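Local coordinates for response regulator aspartate phosphatase I (Bacillus subtilis subsp. subtilis, PDB 4I1A), which dephosphorylates the sporulation phosphotransferase Spo0F and activates gene expression, excision and transfer of the mobile element ICEBs1, at residues Y112-R116 and K117-S121; A169-I172 and F173-Y176. All coordinates share one frame; numbering follows the deposited sequence.

How the contacts relate
Both contacts are local, each lying where a helix of this all-helical chain stops, and both run between side chains only a few residues apart. Contact 1 (112-121) is a surface turn from helix 102-115 into helix 119-129; contact 2 (169-176) closes helix 159-173 before helix 180-196 and is partly buried. The chemistry follows the setting. Contact 1 is rich in charge, with a lysine over a phenylalanine ring and a glutamate near an arginine, while contact 2 relies on main-chain bonds and apolar contacts, its charged side chains lying at the exposed rim of the turn. Helix 139-155 packs against both. The centres of contact 1 and contact 2 are 26 Å apart, and the nearest atoms of contact 1 and contact 2 about 15 Å.

Contact 1: residues Y112-R116 and K117-S121; sequences YEFRR and KELIS
Lys117 doubles back over Phe114 and sets its ammonium group above one face of the ring, off toward the rim, a cation-pi contact with NZ 4.2 Å from the ring centroid. The chain bends at chi2 and again at chi4 (-62°), and this last bend tucks NZ in against the end of helix 102-115. There Lys117 NZ donates a hydrogen bond to Phe114 O, modelled at 2.5 Å, a length probably on the short side, arriving tilted 29° from the carbonyl plane. A weak second bond, 3.4 Å long, runs from Lys117 NZ to Arg115 O. With two terminal carbonyls and a ring face around it, the positive charge is probably favoured by the partial negative charge of the helix end.

The backbone here forms a Schellman motif. Glu118 N bonds to Glu113 O at 2.8 Å, while Lys117 N makes a weak bond of 2.9 Å to Phe114 O, so this carbonyl receives both the amide and the ammonium of one residue. Lys117 is the C-prime residue, with a positive phi of 61°, and Glu118 directly after it is the N-cap of helix 119-129, making the link between the helices very short.

Away from the lysine, Glu113 brings OE1 to within 3.3 Å of Ser121 CB, touching the methylene rather than the hydroxyl. Its other oxygen, OE2, lies 3.2 Å from Arg116 NE but well out of the guanidinium plane, so the attraction is between charges and no N-H points at the oxygen. Arg116 also lays CD over a face of the Tyr112 ring and makes a weak bond from NH1 to Tyr112 OH. Leu119 CD2 meets Phe114 CD1 obliquely at 3.7 Å. Phe114 also packs on Val152 and meets the ring of Tyr151, its plane steeply inclined to that ring, both on helix 139-155.

Contact 2: residues A169-I172 and F173-Y176; sequences ALKI and FREY
Phe173 swings its ring back along the last turn of helix 159-173, its CD2 coming 3.3 Å from Ala169 O and lying close to the Ala169 methyl. The amide of the same residue bonds to that oxygen, Phe173 N to Ala169 O 2.9 Å. Ala169 O takes a second bond from Ile172 N, so two donors hold it.

One residue further on, Arg174 repeats the pattern through Arg174 N to Leu170 O at 3.1 Å. With CG set beside the backbone N (chi1 -62°), its aliphatic part runs against Leu170, Arg174 CG meeting Leu170 CD1 at 3.5 Å. Bends at chi2 and chi3 then carry the guanidinium over Lys171, one face above Lys171 CA and an edge toward Leu170 CG.

Residues 169-176 fall in the predicted second tetratricopeptide repeat. Phe173 is buried, touching Ala143 of helix 139-155 and Gln182, Thr183 and Cys186 of helix 180-196.

Ile172 meets the departing chain through its carbonyl: Ile172 O receives a weak bond from Glu175 N, 3.3 Å long, as the helical pattern gives out. Ile172 O also sits in plane at the edge of the Tyr176 ring, 3.8 Å from Tyr176 CD1. The hydroxyl of Tyr176 makes a weak hydrogen bond to Glu139, which Ile172 also touches.

Contact 1: residues Y112-R116 and K117-S121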
loop_
_atom_site.group_PDB
_atom_site.type_symbol
_atom_site.label_atom_id
_atom_site.label_comp_id
_atom_site.label_asym_id
_atom_site.label_seq_id
_atom_site.Cartn_x
_atom_site.Cartn_y
_atom_site.Cartn_z
ATOM N N TYR A 112 -11.743 19.322 4.022
ATOM C CA TYR A 112 -12.681 19.617 2.952
ATOM C C TYR A 112 -11.973 19.598 1.604
ATOM O O TYR A 112 -12.384 18.881 0.691
ATOM C CB TYR A 112 -13.317 20.984 3.215
ATOM C CG TYR A 112 -14.057 21.607 2.060
ATOM C CD1 TYR A 112 -15.250 21.066 1.604
ATOM C CD2 TYR A 112 -13.587 22.766 1.453
ATOM C CE1 TYR A 112 -15.944 21.647 0.559
ATOM C CE2 TYR A 112 -14.274 23.356 0.406
ATOM C CZ TYR A 112 -15.453 22.792 -0.037
ATOM O OH TYR A 112 -16.150 23.368 -1.078
ATOM N N GLU A 113 -10.900 20.375 1.490
ATOM C CA GLU A 113 -10.152 20.447 0.238
ATOM C C GLU A 113 -9.465 19.129 -0.104
ATOM O O GLU A 113 -9.234 18.827 -1.275
ATOM C CB GLU A 113 -9.123 21.581 0.276
ATOM C CG GLU A 113 -9.722 22.967 0.434
ATOM C CD GLU A 113 -10.345 23.500 -0.844
ATOM O OE1 GLU A 113 -10.046 24.659 -1.201
ATOM O OE2 GLU A 113 -11.138 22.777 -1.483
ATOM N N PHE A 114 -9.129 18.351 0.919
ATOM C CA PHE A 114 -8.512 17.059 0.681
ATOM C C PHE A 114 -9.534 16.123 0.039
ATOM O O PHE A 114 -9.197 15.323 -0.837
ATOM C CB PHE A 114 -7.955 16.460 1.975
ATOM C CG PHE A 114 -7.265 15.142 1.773
ATOM C CD1 PHE A 114 -6.039 15.076 1.123
ATOM C CD2 PHE A 114 -7.849 13.965 2.208
ATOM C CE1 PHE A 114 -5.401 13.858 0.919
ATOM C CE2 PHE A 114 -7.218 12.741 2.007
ATOM C CZ PHE A 114 -5.989 12.690 1.363
ATOM N N ARG A 115 -10.784 16.243 0.479
ATOM C CA ARG A 115 -11.887 15.462 -0.070
ATOM C C ARG A 115 -12.026 15.682 -1.575
ATOM O O ARG A 115 -12.111 14.726 -2.346
ATOM C CB ARG A 115 -13.197 15.808 0.646
ATOM C CG ARG A 115 -14.421 15.122 0.065
ATOM C CD ARG A 115 -14.329 13.609 0.201
ATOM N NE ARG A 115 -15.351 12.937 -0.593
ATOM C CZ ARG A 115 -15.165 12.500 -1.834
ATOM N NH1 ARG A 115 -13.986 12.657 -2.426
ATOM N NH2 ARG A 115 -16.154 11.902 -2.485
ATOM N N ARG A 116 -12.030 16.944 -1.992
ATOM C CA ARG A 116 -12.088 17.267 -3.413
ATOM C C ARG A 116 -10.705 17.186 -4.049
ATOM O O ARG A 116 -10.523 17.552 -5.210
ATOM C CB ARG A 116 -12.701 18.650 -3.630
ATOM C CG ARG A 116 -12.807 19.494 -2.368
ATOM C CD ARG A 116 -13.669 20.730 -2.599
ATOM N NE ARG A 116 -13.120 21.602 -3.636
ATOM C CZ ARG A 116 -13.753 22.658 -4.141
ATOM N NH1 ARG A 116 -14.967 22.979 -3.710
ATOM N NH2 ARG A 116 -13.176 23.393 -5.084
ATOM N N LYS A 117 -9.738 16.710 -3.268
ATOM C CA LYS A 117 -8.374 16.449 -3.739
ATOM C C LYS A 117 -7.640 17.683 -4.258
ATOM O O LYS A 117 -6.734 17.579 -5.089
ATOM C CB LYS A 117 -8.355 15.314 -4.770
ATOM C CG LYS A 117 -8.719 13.958 -4.177
ATOM C CD LYS A 117 -7.672 13.510 -3.166
ATOM C CE LYS A 117 -8.201 12.404 -2.267
ATOM N NZ LYS A 117 -9.367 12.860 -1.459
ATOM N N GLU A 118 -8.037 18.850 -3.763
ATOM C CA GLU A 118 -7.242 20.055 -3.957
ATOM C C GLU A 118 -6.134 20.067 -2.902
ATOM O O GLU A 118 -6.271 20.678 -1.841
ATOM C CB GLU A 118 -8.121 21.303 -3.855
ATOM C CG GLU A 118 -9.152 21.412 -4.966
ATOM C CD GLU A 118 -8.519 21.452 -6.345
ATOM O OE1 GLU A 118 -8.768 20.522 -7.142
ATOM O OE2 GLU A 118 -7.777 22.416 -6.632
ATOM N N LEU A 119 -5.040 19.375 -3.206
ATOM C CA LEU A 119 -3.998 19.084 -2.225
ATOM C C LEU A 119 -3.251 20.320 -1.726
ATOM O O LEU A 119 -2.916 20.417 -0.535
ATOM C CB LEU A 119 -3.015 18.062 -2.798
ATOM C CG LEU A 119 -3.703 16.776 -3.260
ATOM C CD1 LEU A 119 -2.735 15.852 -3.993
ATOM C CD2 LEU A 119 -4.351 16.068 -2.073
ATOM N N ILE A 120 -2.985 21.248 -2.643
ATOM C CA ILE A 120 -2.309 22.494 -2.300
ATOM C C ILE A 120 -3.154 23.285 -1.304
ATOM O O ILE A 120 -2.635 23.783 -0.303
ATOM C CB ILE A 120 -1.964 23.335 -3.571
ATOM C CG1 ILE A 120 -0.457 23.339 -3.821
ATOM C CG2 ILE A 120 -2.433 24.777 -3.443
ATOM C CD1 ILE A 120 0.179 21.971 -3.850
ATOM N N SER A 121 -4.460 23.358 -1.558
ATOM C CA SER A 121 -5.362 24.137 -0.714
ATOM C C SER A 121 -5.437 23.532 0.670
ATOM O O SER A 121 -5.399 24.247 1.670
ATOM C CB SER A 121 -6.761 24.201 -1.325
ATOM O OG SER A 121 -6.693 24.583 -2.686
#

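Contact 2: residues A169-I172 and F173-Y176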
loop_
_atom_site.group_PDB
_atom_site.type_symbol
_atom_site.label_atom_id
_atom_site.label_comp_id
_atom_site.label_asym_id
_atom_site.label_seq_id
_atom_site.Cartn_x
_atom_site.Cartn_y
_atom_site.Cartn_z
ATOM N N ALA A 169 1.712 12.618 16.158
ATOM C CA ALA A 169 0.392 12.089 16.499
ATOM C C ALA A 169 0.512 10.754 17.223
ATOM O O ALA A 169 -0.177 10.512 18.213
ATOM C CB ALA A 169 -0.460 11.930 15.252
ATOM N N LEU A 170 1.385 9.890 16.710
ATOM C CA LEU A 170 1.632 8.581 17.303
ATOM C C LEU A 170 2.097 8.659 18.757
ATOM O O LEU A 170 1.505 8.020 19.626
ATOM C CB LEU A 170 2.650 7.796 16.468
ATOM C CG LEU A 170 3.116 6.453 17.053
ATOM C CD1 LEU A 170 1.923 5.561 17.424
ATOM C CD2 LEU A 170 4.053 5.726 16.079
ATOM N N LYS A 171 3.142 9.445 19.026
ATOM C CA LYS A 171 3.699 9.549 20.383
ATOM C C LYS A 171 2.672 10.001 21.428
ATOM O O LYS A 171 2.868 9.814 22.630
ATOM C CB LYS A 171 4.909 10.487 20.410
ATOM C CG LYS A 171 6.257 9.784 20.491
ATOM C CD LYS A 171 7.367 10.796 20.759
ATOM C CE LYS A 171 7.056 11.645 21.990
ATOM N NZ LYS A 171 8.074 12.703 22.249
ATOM N N ILE A 172 1.578 10.594 20.959
ATOM C CA ILE A 172 0.495 11.015 21.834
ATOM C C ILE A 172 -0.587 9.936 21.921
ATOM O O ILE A 172 -1.019 9.576 23.015
ATOM C CB ILE A 172 -0.124 12.357 21.363
ATOM C CG1 ILE A 172 0.922 13.477 21.408
ATOM C CG2 ILE A 172 -1.336 12.736 22.209
ATOM C CD1 ILE A 172 0.434 14.803 20.834
ATOM N N PHE A 173 -1.016 9.420 20.769
ATOM C CA PHE A 173 -2.077 8.407 20.714
ATOM C C PHE A 173 -1.772 7.138 21.524
ATOM O O PHE A 173 -2.683 6.540 22.107
ATOM C CB PHE A 173 -2.396 8.025 19.263
ATOM C CG PHE A 173 -3.427 8.907 18.602
ATOM C CD1 PHE A 173 -4.618 9.212 19.245
ATOM C CD2 PHE A 173 -3.207 9.426 17.323
ATOM C CE1 PHE A 173 -5.574 10.025 18.630
ATOM C CE2 PHE A 173 -4.159 10.240 16.697
ATOM C CZ PHE A 173 -5.341 10.537 17.348
ATOM N N ARG A 174 -0.500 6.737 21.554
ATOM C CA ARG A 174 -0.063 5.540 22.280
ATOM C C ARG A 174 -0.552 5.496 23.726
ATOM O O ARG A 174 -1.001 4.452 24.203
ATOM C CB ARG A 174 1.466 5.425 22.278
ATOM C CG ARG A 174 2.086 5.271 20.916
ATOM C CD ARG A 174 3.294 4.352 20.947
ATOM N NE ARG A 174 4.271 4.753 21.953
ATOM C CZ ARG A 174 5.362 5.468 21.697
ATOM N NH1 ARG A 174 5.625 5.868 20.458
ATOM N NH2 ARG A 174 6.194 5.784 22.682
ATOM N N GLU A 175 -0.454 6.633 24.413
ATOM C CA GLU A 175 -0.827 6.735 25.822
ATOM C C GLU A 175 -2.303 6.432 26.061
ATOM O O GLU A 175 -2.644 5.421 26.674
ATOM C CB GLU A 175 -0.498 8.130 26.352
ATOM C CG GLU A 175 0.952 8.539 26.153
ATOM C CD GLU A 175 1.931 7.596 26.833
ATOM O OE1 GLU A 175 2.136 7.733 28.063
ATOM O OE2 GLU A 175 2.495 6.720 26.136
ATOM N N TYR A 176 -3.164 7.325 25.579
ATOM C CA TYR A 176 -4.611 7.162 25.676
ATOM C C TYR A 176 -5.064 5.798 25.149
ATOM O O TYR A 176 -5.299 5.623 23.957
ATOM C CB TYR A 176 -5.314 8.286 24.911
ATOM C CG TYR A 176 -5.108 9.672 25.496
ATOM C CD1 TYR A 176 -3.958 10.408 25.220
ATOM C CD2 TYR A 176 -6.075 10.253 26.314
ATOM C CE1 TYR A 176 -3.774 11.681 25.753
ATOM C CE2 TYR A 176 -5.901 11.521 26.847
ATOM C CZ TYR A 176 -4.750 12.231 26.566
ATOM O OH TYR A 176 -4.580 13.491 27.098
#